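Local coordinates for threonine synthase (Brucella melitensis bv. 1, PDB 4F4F), which probably catalyses the pyridoxal-phosphate-dependent conversion of O-phospho-L-homoserine and water to L-threonine and phosphate, the last step of threonine biosynthesis, at residues 236-241 against 410-415; 93-98 against 108-113. All blocks are in the same frame, centred on the assembly; numbering follows the deposited sequence.

Contact 1 (236-241 against 410-415). With PLP (pyridoxal-5'-phosphate), chain C.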
ATOM      1  N   VAL A 236       4.735  -6.144   5.908  1.00 11.81           N
ATOM      2  CA  VAL A 236       5.966  -6.723   6.461  1.00 11.11           C
ATOM      3  C   VAL A 236       6.010  -8.248   6.222  1.00 10.83           C
ATOM      4  O   VAL A 236       7.064  -8.816   5.938  1.00 10.50           O
ATOM      5  CB  VAL A 236       6.076  -6.414   7.959  1.00 11.13           C
ATOM      6  CG1 VAL A 236       7.335  -7.076   8.559  1.00 11.09           C
ATOM      7  CG2 VAL A 236       6.106  -4.911   8.208  1.00 10.74           C
ATOM      8  N   VAL A 237       4.837  -8.880   6.247  1.00 10.62           N
ATOM      9  CA  VAL A 237       4.748 -10.307   6.244  1.00 10.56           C
ATOM     10  C   VAL A 237       5.378 -10.931   4.994  1.00 10.50           C
ATOM     11  O   VAL A 237       6.137 -11.896   5.090  1.00 10.49           O
ATOM     12  CB  VAL A 237       3.292 -10.789   6.419  1.00 10.71           C
ATOM     13  CG1 VAL A 237       3.238 -12.310   6.379  1.00 10.78           C
ATOM     14  CG2 VAL A 237       2.707 -10.290   7.774  1.00 10.64           C
ATOM     15  N   TYR A 238       5.044 -10.413   3.814  1.00 10.40           N
ATOM     16  CA  TYR A 238       5.461 -11.108   2.608  1.00 10.59           C
ATOM     17  C   TYR A 238       6.971 -10.992   2.345  1.00 10.24           C
ATOM     18  O   TYR A 238       7.543 -11.799   1.619  1.00  9.97           O
ATOM     19  CB  TYR A 238       4.621 -10.775   1.402  1.00 11.11           C
ATOM     20  CG  TYR A 238       4.455  -9.327   1.107  1.00 11.62           C
ATOM     21  CD1 TYR A 238       5.497  -8.581   0.608  1.00 11.78           C
ATOM     22  CD2 TYR A 238       3.215  -8.729   1.210  1.00 12.21           C
ATOM     23  CE1 TYR A 238       5.321  -7.228   0.309  1.00 12.32           C
ATOM     24  CE2 TYR A 238       3.042  -7.398   0.897  1.00 12.58           C
ATOM     25  CZ  TYR A 238       4.092  -6.662   0.460  1.00 12.75           C
ATOM     26  OH  TYR A 238       3.879  -5.316   0.137  1.00 14.48           O
ATOM     27  N   TYR A 239       7.611 -10.022   2.982  1.00  9.83           N
ATOM     28  CA  TYR A 239       9.084 -10.000   2.966  1.00  9.78           C
ATOM     29  C   TYR A 239       9.646 -11.203   3.716  1.00  9.66           C
ATOM     30  O   TYR A 239      10.503 -11.908   3.197  1.00  9.70           O
ATOM     31  CB  TYR A 239       9.631  -8.713   3.543  1.00  9.70           C
ATOM     32  CG  TYR A 239       9.341  -7.549   2.677  1.00  9.65           C
ATOM     33  CD1 TYR A 239      10.202  -7.194   1.656  1.00  9.77           C
ATOM     34  CD2 TYR A 239       8.205  -6.781   2.876  1.00  9.66           C
ATOM     35  CE1 TYR A 239       9.932  -6.109   0.854  1.00  9.74           C
ATOM     36  CE2 TYR A 239       7.900  -5.716   2.046  1.00  9.72           C
ATOM     37  CZ  TYR A 239       8.801  -5.382   1.051  1.00  9.88           C
ATOM     38  OH  TYR A 239       8.560  -4.308   0.271  1.00  9.96           O
ATOM     39  N   PHE A 240       9.092 -11.507   4.886  1.00  9.73           N
ATOM     40  CA  PHE A 240       9.429 -12.738   5.571  1.00  9.79           C
ATOM     41  C   PHE A 240       9.123 -14.017   4.777  1.00  9.92           C
ATOM     42  O   PHE A 240       9.973 -14.912   4.669  1.00  9.89           O
ATOM     43  CB  PHE A 240       8.736 -12.822   6.947  1.00  9.97           C
ATOM     44  CG  PHE A 240       9.439 -12.008   8.031  1.00  9.96           C
ATOM     45  CD1 PHE A 240       9.210 -10.642   8.163  1.00  9.83           C
ATOM     46  CD2 PHE A 240      10.291 -12.615   8.924  1.00 10.25           C
ATOM     47  CE1 PHE A 240       9.822  -9.908   9.167  1.00  9.87           C
ATOM     48  CE2 PHE A 240      10.931 -11.878   9.901  1.00 10.27           C
ATOM     49  CZ  PHE A 240      10.694 -10.534  10.032  1.00 10.09           C
ATOM     50  N   THR A 241       7.916 -14.134   4.252  1.00  9.98           N
ATOM     51  CA  THR A 241       7.528 -15.398   3.594  1.00 10.29           C
ATOM     52  C   THR A 241       8.372 -15.638   2.322  1.00 10.36           C
ATOM     53  O   THR A 241       8.840 -16.759   2.073  1.00 10.82           O
ATOM     54  CB  THR A 241       6.021 -15.484   3.341  1.00 10.47           C
ATOM     55  OG1 THR A 241       5.598 -14.423   2.443  1.00 10.29           O
ATOM     56  CG2 THR A 241       5.241 -15.432   4.695  1.00 10.36           C
ATOM     57  N   VAL A 410      14.138 -10.575  -5.385  1.00 12.21           N
ATOM     58  CA  VAL A 410      12.726 -10.722  -5.425  1.00 11.69           C
ATOM     59  C   VAL A 410      12.151  -9.391  -5.868  1.00 11.62           C
ATOM     60  O   VAL A 410      12.415  -8.332  -5.239  1.00 11.23           O
ATOM     61  CB  VAL A 410      12.199 -11.073  -4.044  1.00 11.42           C
ATOM     62  CG1 VAL A 410      10.672 -11.119  -4.076  1.00 11.25           C
ATOM     63  CG2 VAL A 410      12.806 -12.411  -3.567  1.00 11.52           C
ATOM     64  N   VAL A 411      11.417  -9.419  -6.967  1.00 11.70           N
ATOM     65  CA  VAL A 411      10.772  -8.228  -7.500  1.00 11.76           C
ATOM     66  C   VAL A 411       9.294  -8.355  -7.155  1.00 11.54           C
ATOM     67  O   VAL A 411       8.668  -9.344  -7.486  1.00 11.62           O
ATOM     68  CB  VAL A 411      10.909  -8.148  -9.038  1.00 12.12           C
ATOM     69  CG1 VAL A 411      10.275  -6.884  -9.578  1.00 12.34           C
ATOM     70  CG2 VAL A 411      12.373  -8.247  -9.474  1.00 12.38           C
ATOM     71  N   LEU A 412       8.750  -7.344  -6.521  1.00 11.52           N
ATOM     72  CA  LEU A 412       7.328  -7.307  -6.175  1.00 11.61           C
ATOM     73  C   LEU A 412       6.490  -6.997  -7.412  1.00 11.99           C
ATOM     74  O   LEU A 412       6.659  -5.935  -8.061  1.00 12.26           O
ATOM     75  CB  LEU A 412       7.058  -6.268  -5.079  1.00 11.59           C
ATOM     76  CG  LEU A 412       7.267  -6.629  -3.611  1.00 11.41           C
ATOM     77  CD1 LEU A 412       8.569  -7.373  -3.374  1.00 11.47           C
ATOM     78  CD2 LEU A 412       7.034  -5.444  -2.647  1.00 11.22           C
ATOM     79  N   ALA A 413       5.612  -7.937  -7.748  1.00 11.99           N
ATOM     80  CA  ALA A 413       4.606  -7.736  -8.769  1.00 12.60           C
ATOM     81  C   ALA A 413       3.311  -7.236  -8.110  1.00 12.77           C
ATOM     82  O   ALA A 413       2.598  -7.976  -7.464  1.00 12.56           O
ATOM     83  CB  ALA A 413       4.386  -9.014  -9.589  1.00 12.67           C
ATOM     84  N   THR A 414       3.006  -5.955  -8.317  1.00 13.18           N
ATOM     85  CA  THR A 414       2.012  -5.262  -7.535  1.00 13.57           C
ATOM     86  C   THR A 414       0.608  -5.256  -8.140  1.00 14.06           C
ATOM     87  O   THR A 414      -0.312  -4.835  -7.477  1.00 14.26           O
ATOM     88  CB  THR A 414       2.463  -3.801  -7.290  1.00 13.72           C
ATOM     89  OG1 THR A 414       2.818  -3.202  -8.534  1.00 13.81           O
ATOM     90  CG2 THR A 414       3.719  -3.736  -6.389  1.00 13.14           C
ATOM     91  N   ALA A 415       0.447  -5.707  -9.372  1.00 14.43           N
ATOM     92  CA  ALA A 415      -0.882  -5.846 -10.009  1.00 15.17           C
ATOM     93  C   ALA A 415      -0.845  -6.920 -11.054  1.00 15.54           C
ATOM     94  O   ALA A 415       0.195  -7.142 -11.657  1.00 15.73           O
ATOM     95  CB  ALA A 415      -1.332  -4.554 -10.666  1.00 15.34           C
TER
HETATM   96  N1  PLP C 501       2.062  -0.645  -7.873  1.00 27.62           N
HETATM   97  C2  PLP C 501       0.681  -0.772  -7.837  1.00 28.25           C
HETATM   98  C2A PLP C 501      -0.107  -1.683  -8.753  1.00 25.07           C
HETATM   99  C3  PLP C 501      -0.094   0.007  -6.828  1.00 28.17           C
HETATM  100  O3  PLP C 501      -1.468  -0.124  -6.783  1.00 27.53           O
HETATM  101  C4  PLP C 501       0.692   0.918  -5.918  1.00 28.03           C
HETATM  102  C4A PLP C 501       0.044   1.747  -4.855  1.00 29.41           C
HETATM  103  C5  PLP C 501       2.170   0.967  -6.037  1.00 29.49           C
HETATM  104  C6  PLP C 501       2.773   0.152  -7.024  1.00 28.80           C
HETATM  105  C5A PLP C 501       2.976   1.858  -5.068  1.00 30.33           C
HETATM  106  O4P PLP C 501       2.879   1.452  -3.640  1.00 32.53           O
HETATM  107  P   PLP C 501       3.430   2.313  -2.351  1.00 30.14           P
HETATM  108  O1P PLP C 501       4.872   2.659  -2.688  1.00 31.48           O
HETATM  109  O2P PLP C 501       2.507   3.514  -2.303  1.00 29.36           O
HETATM  110  O3P PLP C 501       3.300   1.452  -1.113  1.00 31.51           O
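Leu-412 puts a single methyl, CD2, against the outer parts of two neighbouring tyrosine rings, Tyr-238 and Tyr-239. CD2 lies 3.9 Å from CE1 of Tyr-238 and 3.5 Å from OH of Tyr-239, and at both rings it arrives obliquely. The leucine crosses each tyrosine side chain at about a right angle; CD2 is the one leucine atom in close contact with either ring, and 111 Å² is buried in all. The two rings reach it by different torsions: CG of Tyr-238 sits between its backbone N and carbonyl carbon (chi1 52°), whereas that of Tyr-239 lies anti to the carbonyl carbon (chi1 -68°). Helix 236-245 thereby packs on strand 409-413 of the mixed sheet in the pyridoxal-phosphate-dependent enzyme fold, with the nearest CA atoms, those of Tyr-239 and Val-410, still 9.2 Å apart. Both phenol oxygens are engaged outside the contact, Tyr-238 OH with Gln-235 and Tyr-239 OH with the backbone oxygen of Asp-264, a cofactor-binding residue. Two residues beyond Leu-412, where the strand has ended, Thr-414 OG1 donates a 2.7 Å hydrogen bond to N1 of the cofactor pyridine, and Ala-415 CB approaches its methyl carbon C2A at 3.7 Å.

Contact 2 (93-98 against 108-113)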
ATOM      1  N   VAL A  93      -0.789 -17.588  -0.730  1.00 11.72           N
ATOM      2  CA  VAL A  93      -1.220 -16.174  -0.560  1.00 11.53           C
ATOM      3  C   VAL A  93      -0.426 -15.260  -1.498  1.00 11.57           C
ATOM      4  O   VAL A  93      -1.030 -14.653  -2.372  1.00 11.98           O
ATOM      5  CB  VAL A  93      -1.212 -15.673   0.914  1.00 11.16           C
ATOM      6  CG1 VAL A  93      -1.761 -14.239   1.023  1.00 10.75           C
ATOM      7  CG2 VAL A  93      -2.024 -16.643   1.788  1.00 11.32           C
ATOM      8  N   CYS A  94       0.897 -15.171  -1.307  1.00 11.41           N
ATOM      9  CA  CYS A  94       1.799 -14.394  -2.141  1.00 11.33           C
ATOM     10  C   CYS A  94       2.920 -15.307  -2.687  1.00 11.21           C
ATOM     11  O   CYS A  94       3.960 -15.468  -2.053  1.00 11.12           O
ATOM     12  CB  CYS A  94       2.412 -13.271  -1.305  1.00 11.54           C
ATOM     13  SG  CYS A  94       1.212 -12.089  -0.622  1.00 12.04           S
ATOM     14  N   PRO A  95       2.712 -15.923  -3.854  1.00 11.43           N
ATOM     15  CA  PRO A  95       3.683 -16.939  -4.322  1.00 11.46           C
ATOM     16  C   PRO A  95       4.819 -16.339  -5.148  1.00 11.53           C
ATOM     17  O   PRO A  95       4.640 -15.281  -5.748  1.00 11.52           O
ATOM     18  CB  PRO A  95       2.856 -17.809  -5.214  1.00 11.83           C
ATOM     19  CG  PRO A  95       1.832 -16.866  -5.786  1.00 12.02           C
ATOM     20  CD  PRO A  95       1.498 -15.909  -4.675  1.00 11.72           C
ATOM     21  N   LEU A  96       5.973 -17.003  -5.141  1.00 11.55           N
ATOM     22  CA  LEU A  96       7.080 -16.661  -6.052  1.00 11.78           C
ATOM     23  C   LEU A  96       6.939 -17.391  -7.395  1.00 12.15           C
ATOM     24  O   LEU A  96       6.510 -18.540  -7.445  1.00 12.53           O
ATOM     25  CB  LEU A  96       8.427 -17.006  -5.410  1.00 11.77           C
ATOM     26  CG  LEU A  96       8.842 -16.215  -4.175  1.00 11.70           C
ATOM     27  CD1 LEU A  96      10.025 -16.920  -3.457  1.00 12.03           C
ATOM     28  CD2 LEU A  96       9.190 -14.769  -4.503  1.00 11.28           C
ATOM     29  N   VAL A  97       7.338 -16.715  -8.482  1.00 12.15           N
ATOM     30  CA  VAL A  97       7.513 -17.328  -9.789  1.00 12.21           C
ATOM     31  C   VAL A  97       8.930 -16.963 -10.220  1.00 12.23           C
ATOM     32  O   VAL A  97       9.272 -15.791 -10.238  1.00 11.96           O
ATOM     33  CB  VAL A  97       6.462 -16.808 -10.799  1.00 12.55           C
ATOM     34  CG1 VAL A  97       6.780 -17.333 -12.220  1.00 12.87           C
ATOM     35  CG2 VAL A  97       5.070 -17.233 -10.354  1.00 12.28           C
ATOM     36  N   GLN A  98       9.775 -17.957 -10.471  1.00 12.28           N
ATOM     37  CA  GLN A  98      11.162 -17.689 -10.876  1.00 12.46           C
ATOM     38  C   GLN A  98      11.202 -17.156 -12.290  1.00 12.77           C
ATOM     39  O   GLN A  98      10.572 -17.743 -13.166  1.00 12.94           O
ATOM     40  CB  GLN A  98      11.982 -18.957 -10.810  1.00 12.49           C
ATOM     41  CG  GLN A  98      13.466 -18.718 -11.013  1.00 12.72           C
ATOM     42  CD  GLN A  98      14.290 -19.933 -10.649  1.00 12.89           C
ATOM     43  OE1 GLN A  98      13.733 -21.024 -10.378  1.00 12.96           O
ATOM     44  NE2 GLN A  98      15.611 -19.770 -10.631  1.00 12.70           N
ATOM     45  N   LEU A 108       1.822 -10.296  -5.784  1.00 11.78           N
ATOM     46  CA  LEU A 108       0.924  -9.743  -4.758  1.00 11.90           C
ATOM     47  C   LEU A 108      -0.509  -9.513  -5.238  1.00 12.45           C
ATOM     48  O   LEU A 108      -1.257  -8.704  -4.646  1.00 12.84           O
ATOM     49  CB  LEU A 108       1.542  -8.453  -4.226  1.00 11.64           C
ATOM     50  CG  LEU A 108       2.963  -8.584  -3.682  1.00 11.41           C
ATOM     51  CD1 LEU A 108       3.464  -7.194  -3.220  1.00 11.25           C
ATOM     52  CD2 LEU A 108       3.014  -9.645  -2.578  1.00 11.21           C
ATOM     53  N   PHE A 109      -0.885 -10.203  -6.324  1.00 12.68           N
ATOM     54  CA  PHE A 109      -2.129  -9.909  -7.026  1.00 13.02           C
ATOM     55  C   PHE A 109      -3.144 -11.054  -7.058  1.00 13.57           C
ATOM     56  O   PHE A 109      -4.036 -11.071  -7.894  1.00 13.88           O
ATOM     57  CB  PHE A 109      -1.814  -9.411  -8.456  1.00 13.27           C
ATOM     58  CG  PHE A 109      -0.956 -10.355  -9.281  1.00 13.10           C
ATOM     59  CD1 PHE A 109      -1.440 -11.585  -9.712  1.00 13.44           C
ATOM     60  CD2 PHE A 109       0.332  -9.979  -9.680  1.00 12.98           C
ATOM     61  CE1 PHE A 109      -0.646 -12.453 -10.513  1.00 13.52           C
ATOM     62  CE2 PHE A 109       1.114 -10.830 -10.452  1.00 13.11           C
ATOM     63  CZ  PHE A 109       0.619 -12.068 -10.882  1.00 13.26           C
ATOM     64  N   HIS A 110      -3.042 -12.000  -6.123  1.00 13.54           N
ATOM     65  CA  HIS A 110      -4.038 -13.067  -6.013  1.00 13.88           C
ATOM     66  C   HIS A 110      -5.226 -12.765  -5.127  1.00 14.29           C
ATOM     67  O   HIS A 110      -6.100 -13.620  -4.918  1.00 14.67           O
ATOM     68  CB  HIS A 110      -3.355 -14.359  -5.616  1.00 13.72           C
ATOM     69  CG  HIS A 110      -2.396 -14.853  -6.671  1.00 13.72           C
ATOM     70  ND1 HIS A 110      -2.796 -15.588  -7.716  1.00 14.01           N
ATOM     71  CD2 HIS A 110      -1.035 -14.639  -6.830  1.00 13.23           C
ATOM     72  CE1 HIS A 110      -1.746 -15.839  -8.502  1.00 14.27           C
ATOM     73  NE2 HIS A 110      -0.661 -15.270  -7.946  1.00 13.59           N
ATOM     74  N   GLY A 111      -5.279 -11.543  -4.599  1.00 14.15           N
ATOM     75  CA  GLY A 111      -6.379 -11.132  -3.749  1.00 14.33           C
ATOM     76  C   GLY A 111      -7.551 -10.587  -4.554  1.00 14.78           C
ATOM     77  O   GLY A 111      -7.485 -10.557  -5.788  1.00 14.65           O
ATOM     78  N   PRO A 112      -8.606 -10.126  -3.855  1.00 15.05           N
ATOM     79  CA  PRO A 112      -9.908  -9.833  -4.452  1.00 15.95           C
ATOM     80  C   PRO A 112      -9.914  -8.782  -5.526  1.00 16.26           C
ATOM     81  O   PRO A 112     -10.840  -8.785  -6.322  1.00 17.04           O
ATOM     82  CB  PRO A 112     -10.747  -9.346  -3.255  1.00 16.25           C
ATOM     83  CG  PRO A 112     -10.101  -9.962  -2.092  1.00 15.76           C
ATOM     84  CD  PRO A 112      -8.647  -9.996  -2.394  1.00 15.01           C
ATOM     85  N   THR A 113      -8.911  -7.888  -5.570  1.00 15.71           N
ATOM     86  CA  THR A 113      -8.872  -6.875  -6.634  1.00 16.21           C
ATOM     87  C   THR A 113      -7.631  -6.949  -7.506  1.00 16.18           C
ATOM     88  O   THR A 113      -7.305  -5.990  -8.220  1.00 16.40           O
ATOM     89  CB  THR A 113      -9.065  -5.405  -6.115  1.00 16.19           C
ATOM     90  OG1 THR A 113      -7.926  -4.962  -5.366  1.00 15.53           O
ATOM     91  CG2 THR A 113     -10.357  -5.268  -5.322  1.00 15.93           C
TER
HETATM   92  O   HOH W   1      -0.981 -12.429  -4.052  1.00 12.01           O
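His-110 and Pro-95 meet through the imidazole CD2, 3.6 Å from the proline CD, while NE2 of His-110 lies 3.7 Å from CG of Pro-95. CD and CG of the pyrrolidine ring thus meet CD2 and NE2 of the imidazole obliquely. A second patch is formed by Cys-94 and Leu-108: the leucine methyl CD2 touches SG of Cys-94 at 3.6 Å and its CB at 3.9 Å. Leu-108 leaves its backbone heading away from 93-98, but with chi1 at -55° and CD1 anti to CA (chi2 178°), the other branch, CD2, is the one turned back to the sulfur.

Between these patches no direct hydrogen bond joins the segments; one water does so instead, donating to Val-93 O (2.8 Å) and accepting from His-110 N (3.0 Å). The imidazole is positioned from further out: NE2 is hydrogen-bonded to Glu-107 OE1, CD1 of Phe-109 lies 4.1 Å above one face, offset toward the rim, and the ring of His-90 meets it at about 60°. Leu-108 also touches Leu-412 of strand 409-413, and its side chain comes within about 5 Å of that of Thr-414, a cofactor-binding residue. Segment 93-98 runs into the first strand of the antiparallel hairpin 96-100/103-107 and segment 108-113 follows the second, at an edge of the mixed sheet, leading on to helix 117-134 of the pyridoxal-phosphate-dependent enzyme fold.

From the N terminus, contact 2 comes first: residues 93-98 and 108-113 close a short loop of nine intervening residues at the open end of a two-stranded hairpin, the end away from its turn. Contact 1 opens later and spans 168 residues, from helix 236-245 to strand 409-413, so the two closures follow in series and neither nest nor cross. They nevertheless adjoin in space: the centres of contact 1 and contact 2 are about 9 Å apart. Both reach the same mixed sheet, where strands 103-107 and 409-413 lie side by side. Leu-108 N probably donates a hydrogen bond to Ala-413 O (3.0 Å), and Leu-108 CD1 packs on Tyr-238 CZ at 3.8 Å, joining hairpin, central strand and helix beside the cofactor pocket.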